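UBP3-associated protein BRE5 (Saccharomyces cerevisiae, PDB 2QIY) works with the ubiquitin protease UBP3 in de-ubiquitination, leading to mono-ubiquitination of sec23, and is represented here by its NTF2 domain. Local coordinates at residues Q20-R25 against T140-R145; T46-K51 against A80-L85; T109-W114 against V119-Q124. All blocks are in the same frame, centred on the assembly; numbering follows the deposited sequence.

All three contacts belong to one NTF2 domain, in which helices pack against a strongly bent sheet. Contact 1 lies at its centre and ties helix 11-28 to strand 137-147 through a single buried phenol-carboxylate bond. Contact 3 is also buried but joins neighbouring strands of that sheet, so backbone bonds dominate, with a salt bridge on one face and aromatic packing on the other. Contact 2, partly exposed at the edge of the domain, relies on apolar contacts of one tyrosine between a loop and residues 80-85. Tyr48 of contact 2 meets Trp114 of contact 3 through a hydrogen bond, while strands 120-130 and 137-147 connect contacts 3 and 1.

Contact 1. Residues Q20-R25 against T140-R145; sequences QNYYER and TNDIIR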
loop_
_atom_site.group_PDB
_atom_site.type_symbol
_atom_site.label_atom_id
_atom_site.label_comp_id
_atom_site.label_asym_id
_atom_site.label_seq_id
_atom_site.Cartn_x
_atom_site.Cartn_y
_atom_site.Cartn_z
ATOM N N GLN A 20 2.011 -4.888 -15.289
ATOM C CA GLN A 20 1.207 -5.452 -16.375
ATOM C C GLN A 20 1.562 -6.922 -16.588
ATOM O O GLN A 20 0.670 -7.767 -16.660
ATOM C CB GLN A 20 1.308 -4.618 -17.662
ATOM C CG GLN A 20 0.052 -4.796 -18.521
ATOM C CD GLN A 20 -0.072 -3.800 -19.671
ATOM O OE1 GLN A 20 0.706 -2.854 -19.794
ATOM N NE2 GLN A 20 -1.070 -4.021 -20.524
ATOM N N ASN A 21 2.859 -7.228 -16.614
ATOM C CA ASN A 21 3.335 -8.611 -16.766
ATOM C C ASN A 21 2.923 -9.563 -15.634
ATOM O O ASN A 21 2.522 -10.706 -15.894
ATOM C CB ASN A 21 4.848 -8.648 -16.983
ATOM C CG ASN A 21 5.259 -8.064 -18.333
ATOM O OD1 ASN A 21 4.478 -8.068 -19.290
ATOM N ND2 ASN A 21 6.482 -7.553 -18.412
ATOM N N TYR A 22 2.990 -9.071 -14.396
ATOM C CA TYR A 22 2.587 -9.823 -13.203
ATOM C C TYR A 22 1.112 -10.245 -13.246
ATOM O O TYR A 22 0.788 -11.415 -13.039
ATOM C CB TYR A 22 2.828 -8.944 -11.977
ATOM C CG TYR A 22 2.351 -9.501 -10.662
ATOM C CD1 TYR A 22 3.181 -10.297 -9.889
ATOM C CD2 TYR A 22 1.085 -9.187 -10.164
ATOM C CE1 TYR A 22 2.753 -10.785 -8.653
ATOM C CE2 TYR A 22 0.637 -9.667 -8.918
ATOM C CZ TYR A 22 1.478 -10.474 -8.171
ATOM O OH TYR A 22 1.052 -10.953 -6.957
ATOM N N TYR A 23 0.216 -9.298 -13.511
ATOM C CA TYR A 23 -1.206 -9.651 -13.497
ATOM C C TYR A 23 -1.611 -10.490 -14.683
ATOM O O TYR A 23 -2.483 -11.357 -14.574
ATOM C CB TYR A 23 -2.100 -8.427 -13.356
ATOM C CG TYR A 23 -1.939 -7.709 -12.034
ATOM C CD1 TYR A 23 -2.351 -8.294 -10.826
ATOM C CD2 TYR A 23 -1.387 -6.426 -11.990
ATOM C CE1 TYR A 23 -2.191 -7.610 -9.594
ATOM C CE2 TYR A 23 -1.244 -5.739 -10.790
ATOM C CZ TYR A 23 -1.640 -6.332 -9.599
ATOM O OH TYR A 23 -1.494 -5.645 -8.420
ATOM N N GLU A 24 -0.950 -10.282 -15.813
ATOM C CA GLU A 24 -1.313 -11.044 -16.982
ATOM C C GLU A 24 -0.799 -12.475 -16.881
ATOM O O GLU A 24 -1.432 -13.385 -17.410
ATOM C CB GLU A 24 -0.892 -10.325 -18.254
ATOM C CG GLU A 24 -1.759 -9.074 -18.527
ATOM C CD GLU A 24 -1.306 -8.284 -19.751
ATOM O OE1 GLU A 24 -0.179 -8.529 -20.244
ATOM O OE2 GLU A 24 -2.093 -7.436 -20.242
ATOM N N ARG A 25 0.318 -12.675 -16.166
ATOM C CA ARG A 25 0.841 -14.026 -15.918
ATOM C C ARG A 25 -0.141 -14.858 -15.103
ATOM O O ARG A 25 -0.180 -16.088 -15.244
ATOM C CB ARG A 25 2.210 -13.996 -15.209
ATOM C CG ARG A 25 3.345 -13.581 -16.108
ATOM C CD ARG A 25 4.688 -13.879 -15.457
ATOM N NE ARG A 25 5.257 -12.724 -14.758
ATOM C CZ ARG A 25 5.272 -12.572 -13.440
ATOM N NH1 ARG A 25 4.753 -13.508 -12.647
ATOM N NH2 ARG A 25 5.825 -11.489 -12.904
ATOM N N THR A 140 10.977 -9.885 -4.265
ATOM C CA THR A 140 11.349 -10.378 -2.931
ATOM C C THR A 140 10.206 -10.267 -1.941
ATOM O O THR A 140 10.194 -10.952 -0.909
ATOM C CB THR A 140 12.605 -9.684 -2.361
ATOM O OG1 THR A 140 12.364 -8.275 -2.226
ATOM C CG2 THR A 140 13.808 -9.937 -3.264
ATOM N N ASN A 141 9.261 -9.383 -2.250
ATOM C CA ASN A 141 8.118 -9.091 -1.374
ATOM C C ASN A 141 6.908 -8.733 -2.189
ATOM O O ASN A 141 7.008 -8.011 -3.197
ATOM C CB ASN A 141 8.414 -7.895 -0.448
ATOM C CG ASN A 141 9.484 -8.185 0.525
ATOM O OD1 ASN A 141 9.224 -8.617 1.663
ATOM N ND2 ASN A 141 10.709 -7.995 0.099
ATOM N N ASP A 142 5.762 -9.226 -1.739
ATOM C CA ASP A 142 4.499 -9.034 -2.440
ATOM C C ASP A 142 3.401 -9.107 -1.391
ATOM O O ASP A 142 3.168 -10.176 -0.843
ATOM C CB ASP A 142 4.358 -10.170 -3.455
ATOM C CG ASP A 142 3.064 -10.109 -4.247
ATOM O OD1 ASP A 142 2.175 -9.300 -3.920
ATOM O OD2 ASP A 142 2.964 -10.897 -5.223
ATOM N N ILE A 143 2.768 -7.962 -1.094
ATOM C CA ILE A 143 1.708 -7.900 -0.061
ATOM C C ILE A 143 0.475 -7.260 -0.667
ATOM O O ILE A 143 0.562 -6.167 -1.253
ATOM C CB ILE A 143 2.072 -6.998 1.147
ATOM C CG1 ILE A 143 3.381 -7.436 1.829
ATOM C CG2 ILE A 143 0.842 -6.915 2.139
ATOM C CD1 ILE A 143 3.847 -6.413 2.897
ATOM N N ILE A 144 -0.680 -7.931 -0.572
ATOM C CA ILE A 144 -1.943 -7.275 -0.913
ATOM C C ILE A 144 -2.791 -7.046 0.351
ATOM O O ILE A 144 -2.805 -7.873 1.269
ATOM C CB ILE A 144 -2.729 -8.072 -1.992
ATOM C CG1 ILE A 144 -3.902 -7.248 -2.557
ATOM C CG2 ILE A 144 -3.186 -9.462 -1.457
ATOM C CD1 ILE A 144 -4.462 -7.855 -3.877
ATOM N N ARG A 145 -3.482 -5.909 0.377
ATOM C CA ARG A 145 -4.398 -5.612 1.462
ATOM C C ARG A 145 -5.699 -5.113 0.825
ATOM O O ARG A 145 -5.687 -4.172 0.016
ATOM C CB ARG A 145 -3.806 -4.546 2.413
ATOM C CG ARG A 145 -4.862 -3.846 3.308
ATOM C CD ARG A 145 -5.587 -4.775 4.283
ATOM N NE ARG A 145 -4.673 -5.463 5.213
ATOM C CZ ARG A 145 -5.078 -6.210 6.249
ATOM N NH1 ARG A 145 -6.388 -6.349 6.525
ATOM N NH2 ARG A 145 -4.183 -6.782 7.055
#
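In the NTF2 fold a long N-terminal helix lies across the bent sheet, and here helix 11-28 reaches strand 137-147 through Tyr22 and Asp142. The two backbones stay well apart, with Tyr22 CA 11.0 Å from Asp142 CA, and the side chains bridge the gap from opposite directions. Tyr22 holds CG anti to its amide nitrogen (chi1 174°), which sends the ring straight off the helix toward the sheet. Asp142 has the matching torsion (chi1 179°) and extends its carboxylate to meet it. The phenol donates to the carboxylate: Tyr22 OH lies 2.6 Å from Asp142 OD2, on the syn lone pair of that oxygen, with the ring and carboxylate planes 64° apart. The second oxygen stands back, Asp142 OD1 being 3.6 Å from Tyr22 OH. Tyr37 OH also bonds to Asp142 OD2, so two phenols grip one oxygen of this buried acid and would probably stabilise its ionised form. Phe126, on the neighbouring strand 120-130, meets the Tyr22 ring edge-to-face. The backbone Asp142 O accepts a bond from Gln95 NE2 of the second subunit, placing the contact beside that subunit. Just before Asp142 the strand carries a classic beta bulge, Thr140 and Asn141 both facing Ile127. Within the helix, the guanidinium of Arg25 lays one face over Tyr22 CA, offset toward its rim, and Tyr22 CD2 sits 3.6 Å above the centre of the Tyr23 ring.

Contact 2. Residues T46-K51 against A80-L85; sequences TNYQSK and AKVRSL
Tyr48 projects from the loop after strand 41-46 of the NTF2 domain and lies against Lys81, Val82 and Leu85, where the chain passes from the short helix 79-82 to strand 85-97. Its CB leaves a type I turn running from Asn47 to Ser50, and a chi1 of -68°, with CG anti to the carbonyl carbon, aims the ring at residues 80-85. Next come CD2 and CE2, which meet the aliphatic part of Lys81: Lys81 CB lies over one face, 4.0 Å from Tyr48 CD2, and the bent chain brings Lys81 CD equally near before its end leads away. The opposite face carries Thr46 CG2, offset toward the rim. On the Lys81 side again, Tyr48 CE1 touches Val82 CG2 at 3.6 Å, the tightest apolar approach of the contact, and the same methyl lies 4.0 Å from Tyr48 CZ. At the tip, Tyr48 OH passes Leu85 CD1 at 3.8 Å and takes a hydrogen bond from Trp114 NE1 of strand 103-114. With the ring cut back to an alanine, Trp114 NE1 would probably lose this acceptor and a gap would open beside Lys81 and Val82. In the loop, Asn47 OD1 accepts from Gln49 N to close an Asx turn, with the donor well above the carbonyl plane. After the helix, a type I turn from Val82 to Leu85 redirects the chain, and Lys81 O receives both Ser84 N and, at 2.7 Å, Ser84 OG.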
loop_
_atom_site.group_PDB
_atom_site.type_symbol
_atom_site.label_atom_id
_atom_site.label_comp_id
_atom_site.label_asym_id
_atom_site.label_seq_id
_atom_site.Cartn_x
_atom_site.Cartn_y
_atom_site.Cartn_z
ATOM N N THR A 46 -4.280 -12.950 -1.275
ATOM C CA THR A 46 -5.687 -13.344 -1.164
ATOM C C THR A 46 -5.842 -14.803 -0.719
ATOM O O THR A 46 -5.324 -15.694 -1.390
ATOM C CB THR A 46 -6.314 -13.188 -2.519
ATOM O OG1 THR A 46 -5.997 -11.856 -2.989
ATOM C CG2 THR A 46 -7.860 -13.390 -2.430
ATOM N N ASN A 47 -6.546 -15.030 0.393
ATOM C CA ASN A 47 -6.660 -16.386 0.893
ATOM C C ASN A 47 -7.809 -17.116 0.213
ATOM O O ASN A 47 -8.940 -17.154 0.721
ATOM C CB ASN A 47 -6.844 -16.436 2.405
ATOM C CG ASN A 47 -6.801 -17.863 2.927
ATOM O OD1 ASN A 47 -6.556 -18.812 2.165
ATOM N ND2 ASN A 47 -7.051 -18.026 4.223
ATOM N N TYR A 48 -7.497 -17.674 -0.947
ATOM C CA TYR A 48 -8.491 -18.382 -1.721
ATOM C C TYR A 48 -9.083 -19.596 -0.994
ATOM O O TYR A 48 -10.160 -20.048 -1.359
ATOM C CB TYR A 48 -7.883 -18.836 -3.022
ATOM C CG TYR A 48 -7.521 -17.737 -3.987
ATOM C CD1 TYR A 48 -6.206 -17.515 -4.337
ATOM C CD2 TYR A 48 -8.511 -16.962 -4.600
ATOM C CE1 TYR A 48 -5.847 -16.522 -5.260
ATOM C CE2 TYR A 48 -8.177 -15.969 -5.516
ATOM C CZ TYR A 48 -6.854 -15.761 -5.846
ATOM O OH TYR A 48 -6.562 -14.793 -6.785
ATOM N N GLN A 49 -8.366 -20.103 0.015
ATOM C CA GLN A 49 -8.773 -21.288 0.794
ATOM C C GLN A 49 -9.774 -20.958 1.900
ATOM O O GLN A 49 -10.374 -21.869 2.499
ATOM C CB GLN A 49 -7.517 -21.936 1.402
ATOM C CG GLN A 49 -6.892 -23.028 0.550
ATOM C CD GLN A 49 -6.512 -22.531 -0.802
ATOM O OE1 GLN A 49 -5.455 -21.907 -0.975
ATOM N NE2 GLN A 49 -7.405 -22.737 -1.777
ATOM N N SER A 50 -9.979 -19.673 2.188
ATOM C CA SER A 50 -10.854 -19.306 3.290
ATOM C C SER A 50 -12.326 -19.617 3.014
ATOM O O SER A 50 -12.821 -19.298 1.946
ATOM C CB SER A 50 -10.704 -17.833 3.657
ATOM O OG SER A 50 -11.589 -17.537 4.734
ATOM N N LYS A 51 -13.008 -20.253 3.972
ATOM C CA LYS A 51 -14.487 -20.422 3.940
ATOM C C LYS A 51 -15.276 -19.813 2.740
ATOM O O LYS A 51 -15.341 -18.569 2.515
ATOM C CB LYS A 51 -15.114 -19.969 5.261
ATOM C CG LYS A 51 -15.461 -18.500 5.348
ATOM C CD LYS A 51 -14.502 -17.721 6.226
ATOM C CE LYS A 51 -14.810 -16.215 6.154
ATOM N NZ LYS A 51 -16.178 -15.862 6.664
ATOM N N ALA A 80 -7.269 -22.387 -11.049
ATOM C CA ALA A 80 -8.502 -21.977 -11.715
ATOM C C ALA A 80 -8.955 -20.584 -11.279
ATOM O O ALA A 80 -9.330 -19.729 -12.109
ATOM C CB ALA A 80 -9.602 -23.013 -11.468
ATOM N N LYS A 81 -8.917 -20.351 -9.971
ATOM C CA LYS A 81 -9.302 -19.058 -9.396
ATOM C C LYS A 81 -8.366 -17.936 -9.835
ATOM O O LYS A 81 -8.804 -16.877 -10.241
ATOM C CB LYS A 81 -9.306 -19.144 -7.872
ATOM C CG LYS A 81 -10.676 -19.243 -7.257
ATOM C CD LYS A 81 -11.339 -17.867 -7.271
ATOM C CE LYS A 81 -12.856 -17.980 -7.402
ATOM N NZ LYS A 81 -13.503 -16.659 -7.670
ATOM N N VAL A 82 -7.065 -18.199 -9.773
ATOM C CA VAL A 82 -6.050 -17.213 -10.102
ATOM C C VAL A 82 -6.212 -16.801 -11.582
ATOM O O VAL A 82 -6.123 -15.615 -11.923
ATOM C CB VAL A 82 -4.610 -17.758 -9.778
ATOM C CG1 VAL A 82 -3.551 -16.862 -10.399
ATOM C CG2 VAL A 82 -4.408 -17.892 -8.243
ATOM N N ARG A 83 -6.522 -17.769 -12.449
ATOM C CA ARG A 83 -6.691 -17.497 -13.875
ATOM C C ARG A 83 -7.840 -16.523 -14.145
ATOM O O ARG A 83 -7.942 -15.933 -15.231
ATOM C CB ARG A 83 -6.963 -18.809 -14.620
ATOM C CG ARG A 83 -5.703 -19.619 -14.896
ATOM C CD ARG A 83 -6.027 -20.903 -15.680
ATOM N NE ARG A 83 -4.804 -21.668 -15.965
ATOM C CZ ARG A 83 -4.162 -21.628 -17.126
ATOM N NH1 ARG A 83 -4.651 -20.899 -18.120
ATOM N NH2 ARG A 83 -3.052 -22.347 -17.314
ATOM N N SER A 84 -8.734 -16.394 -13.176
ATOM C CA SER A 84 -9.949 -15.605 -13.378
ATOM C C SER A 84 -9.822 -14.204 -12.768
ATOM O O SER A 84 -10.782 -13.440 -12.780
ATOM C CB SER A 84 -11.171 -16.346 -12.831
ATOM O OG SER A 84 -11.212 -16.339 -11.408
ATOM N N LEU A 85 -8.620 -13.864 -12.282
ATOM C CA LEU A 85 -8.395 -12.571 -11.627
ATOM C C LEU A 85 -8.386 -11.453 -12.660
ATOM O O LEU A 85 -7.792 -11.588 -13.730
ATOM C CB LEU A 85 -7.092 -12.599 -10.829
ATOM C CG LEU A 85 -6.693 -11.340 -10.042
ATOM C CD1 LEU A 85 -5.843 -11.679 -8.816
ATOM C CD2 LEU A 85 -5.960 -10.339 -10.965
#

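Contact 3. Residues T109-W114 against V119-Q124; sequences TGEMFW and VYKFCQ
Lys121 and Glu111 lie side by side, pointing the same way, and close a buried salt bridge: Lys121 NZ donates to Glu111 OE2 at 2.8 Å, on the anti lone pair. The bend at the end of the lysine chain (chi4 -57°) turns NZ toward strand 103-114, where it also donates to a water that in turn donates to Gly110 O. Ser150 OG of the second subunit bonds to the same Glu111 OE2. Four backbone bonds run alongside; that from Met112 N to Tyr120 O is almost straight (177° at the hydrogen), whereas Tyr120 N to Met112 O is more bent. They pair Gly110 with Phe122 and Met112 with Tyr120 in the antiparallel hairpin of strands 103-114 and 120-130, part of the curved NTF2 sheet. On the face of the sheet away from the salt bridge, Met112 and Phe122 cross at about a right angle. Met112 CE stands 3.9 Å from the centroid of the Phe122 ring, nearly on its normal, as a CH-pi contact, with SD farther out in a Met-aromatic arrangement. Gly110 N lies over the opposite face. Nearer the turn, Trp114 CZ3 meets Tyr120 CD1 at 3.8 Å, the ring planes oblique at 69°, while a basic side chain of another protein makes a cation-pi contact with Tyr120. Across the sheet from this pair, Phe113 CD2 touches Val119 CG1 at 4.1 Å.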
loop_
_atom_site.group_PDB
_atom_site.type_symbol
_atom_site.label_atom_id
_atom_site.label_comp_id
_atom_site.label_asym_id
_atom_site.label_seq_id
_atom_site.Cartn_x
_atom_site.Cartn_y
_atom_site.Cartn_z
ATOM N N THR A 109 -2.620 0.537 -6.519
ATOM C CA THR A 109 -3.949 0.422 -5.899
ATOM C C THR A 109 -4.940 0.310 -7.017
ATOM O O THR A 109 -4.679 0.764 -8.144
ATOM C CB THR A 109 -4.378 1.639 -5.013
ATOM O OG1 THR A 109 -4.777 2.750 -5.843
ATOM C CG2 THR A 109 -3.266 2.081 -4.067
ATOM N N GLY A 110 -6.101 -0.244 -6.706
ATOM C CA GLY A 110 -7.119 -0.404 -7.746
ATOM C C GLY A 110 -8.311 -1.150 -7.206
ATOM O O GLY A 110 -8.527 -1.189 -5.987
ATOM N N GLU A 111 -9.057 -1.757 -8.119
ATOM C CA GLU A 111 -10.236 -2.548 -7.770
ATOM C C GLU A 111 -10.109 -3.887 -8.478
ATOM O O GLU A 111 -9.908 -3.939 -9.682
ATOM C CB GLU A 111 -11.517 -1.796 -8.127
ATOM C CG GLU A 111 -11.650 -0.513 -7.277
ATOM C CD GLU A 111 -13.018 0.155 -7.296
ATOM O OE1 GLU A 111 -13.976 -0.364 -7.905
ATOM O OE2 GLU A 111 -13.120 1.200 -6.596
ATOM N N MET A 112 -10.141 -4.948 -7.678
ATOM C CA MET A 112 -9.866 -6.297 -8.143
ATOM C C MET A 112 -11.150 -7.111 -8.110
ATOM O O MET A 112 -11.992 -6.928 -7.234
ATOM C CB MET A 112 -8.792 -6.924 -7.217
ATOM C CG MET A 112 -8.358 -8.296 -7.622
ATOM S SD MET A 112 -6.953 -8.773 -6.596
ATOM C CE MET A 112 -5.679 -7.730 -7.285
ATOM N N PHE A 113 -11.318 -8.005 -9.070
ATOM C CA PHE A 113 -12.444 -8.936 -9.013
ATOM C C PHE A 113 -12.038 -10.215 -9.735
ATOM O O PHE A 113 -10.909 -10.327 -10.241
ATOM C CB PHE A 113 -13.738 -8.332 -9.568
ATOM C CG PHE A 113 -13.695 -7.983 -11.049
ATOM C CD1 PHE A 113 -14.431 -8.746 -11.962
ATOM C CD2 PHE A 113 -12.982 -6.879 -11.502
ATOM C CE1 PHE A 113 -14.417 -8.437 -13.310
ATOM C CE2 PHE A 113 -12.978 -6.540 -12.893
ATOM C CZ PHE A 113 -13.690 -7.328 -13.770
ATOM N N TRP A 114 -12.923 -11.198 -9.688
ATOM C CA TRP A 114 -12.710 -12.437 -10.426
ATOM C C TRP A 114 -13.955 -12.618 -11.271
ATOM O O TRP A 114 -15.012 -12.015 -11.000
ATOM C CB TRP A 114 -12.487 -13.599 -9.445
ATOM C CG TRP A 114 -11.178 -13.463 -8.661
ATOM C CD1 TRP A 114 -9.996 -14.138 -8.899
ATOM C CD2 TRP A 114 -10.932 -12.606 -7.552
ATOM N NE1 TRP A 114 -9.035 -13.735 -8.008
ATOM C CE2 TRP A 114 -9.578 -12.795 -7.166
ATOM C CE3 TRP A 114 -11.726 -11.693 -6.827
ATOM C CZ2 TRP A 114 -9.002 -12.110 -6.080
ATOM C CZ3 TRP A 114 -11.132 -10.989 -5.752
ATOM C CH2 TRP A 114 -9.790 -11.202 -5.406
ATOM N N VAL A 119 -16.447 -6.241 -7.146
ATOM C CA VAL A 119 -15.097 -5.703 -6.949
ATOM C C VAL A 119 -14.728 -5.606 -5.453
ATOM O O VAL A 119 -15.598 -5.570 -4.564
ATOM C CB VAL A 119 -14.931 -4.303 -7.538
ATOM C CG1 VAL A 119 -15.111 -4.356 -9.061
ATOM C CG2 VAL A 119 -15.945 -3.315 -6.885
ATOM N N TYR A 120 -13.411 -5.543 -5.231
ATOM C CA TYR A 120 -12.812 -5.317 -3.930
ATOM C C TYR A 120 -11.675 -4.324 -4.134
ATOM O O TYR A 120 -10.824 -4.523 -5.029
ATOM C CB TYR A 120 -12.199 -6.611 -3.421
ATOM C CG TYR A 120 -13.183 -7.732 -3.243
ATOM C CD1 TYR A 120 -13.570 -8.524 -4.317
ATOM C CD2 TYR A 120 -13.729 -7.993 -1.988
ATOM C CE1 TYR A 120 -14.467 -9.582 -4.163
ATOM C CE2 TYR A 120 -14.618 -9.033 -1.800
ATOM C CZ TYR A 120 -14.999 -9.831 -2.906
ATOM O OH TYR A 120 -15.914 -10.854 -2.749
ATOM N N LYS A 121 -11.644 -3.272 -3.328
ATOM C CA LYS A 121 -10.589 -2.254 -3.430
ATOM C C LYS A 121 -9.346 -2.860 -2.846
ATOM O O LYS A 121 -9.441 -3.586 -1.855
ATOM C CB LYS A 121 -10.924 -1.051 -2.576
ATOM C CG LYS A 121 -11.895 -0.081 -3.212
ATOM C CD LYS A 121 -11.643 1.287 -2.546
ATOM C CE LYS A 121 -12.027 2.461 -3.451
ATOM N NZ LYS A 121 -11.364 2.498 -4.771
ATOM N N PHE A 122 -8.184 -2.579 -3.434
ATOM C CA PHE A 122 -6.953 -3.151 -2.874
ATOM C C PHE A 122 -5.787 -2.202 -3.023
ATOM O O PHE A 122 -5.788 -1.300 -3.860
ATOM C CB PHE A 122 -6.599 -4.462 -3.602
ATOM C CG PHE A 122 -6.000 -4.245 -4.982
ATOM C CD1 PHE A 122 -4.609 -4.171 -5.125
ATOM C CD2 PHE A 122 -6.805 -4.060 -6.103
ATOM C CE1 PHE A 122 -4.029 -3.952 -6.355
ATOM C CE2 PHE A 122 -6.240 -3.850 -7.342
ATOM C CZ PHE A 122 -4.840 -3.792 -7.481
ATOM N N CYS A 123 -4.789 -2.431 -2.177
ATOM C CA CYS A 123 -3.467 -1.886 -2.380
ATOM C C CYS A 123 -2.487 -3.057 -2.361
ATOM O O CYS A 123 -2.619 -4.011 -1.574
ATOM C CB CYS A 123 -3.165 -0.885 -1.295
ATOM S SG CYS A 123 -3.371 -1.385 0.379
ATOM N N GLN A 124 -1.538 -3.038 -3.279
ATOM C CA GLN A 124 -0.589 -4.147 -3.350
ATOM C C GLN A 124 0.807 -3.552 -3.455
ATOM O O GLN A 124 1.034 -2.647 -4.264
ATOM C CB GLN A 124 -0.875 -5.084 -4.543
ATOM C CG GLN A 124 0.026 -6.359 -4.565
ATOM C CD GLN A 124 -0.503 -7.490 -5.459
ATOM O OE1 GLN A 124 0.074 -8.595 -5.499
ATOM N NE2 GLN A 124 -1.588 -7.234 -6.164
HETATM O O HOH W 1 -8.878 1.359 -4.674
#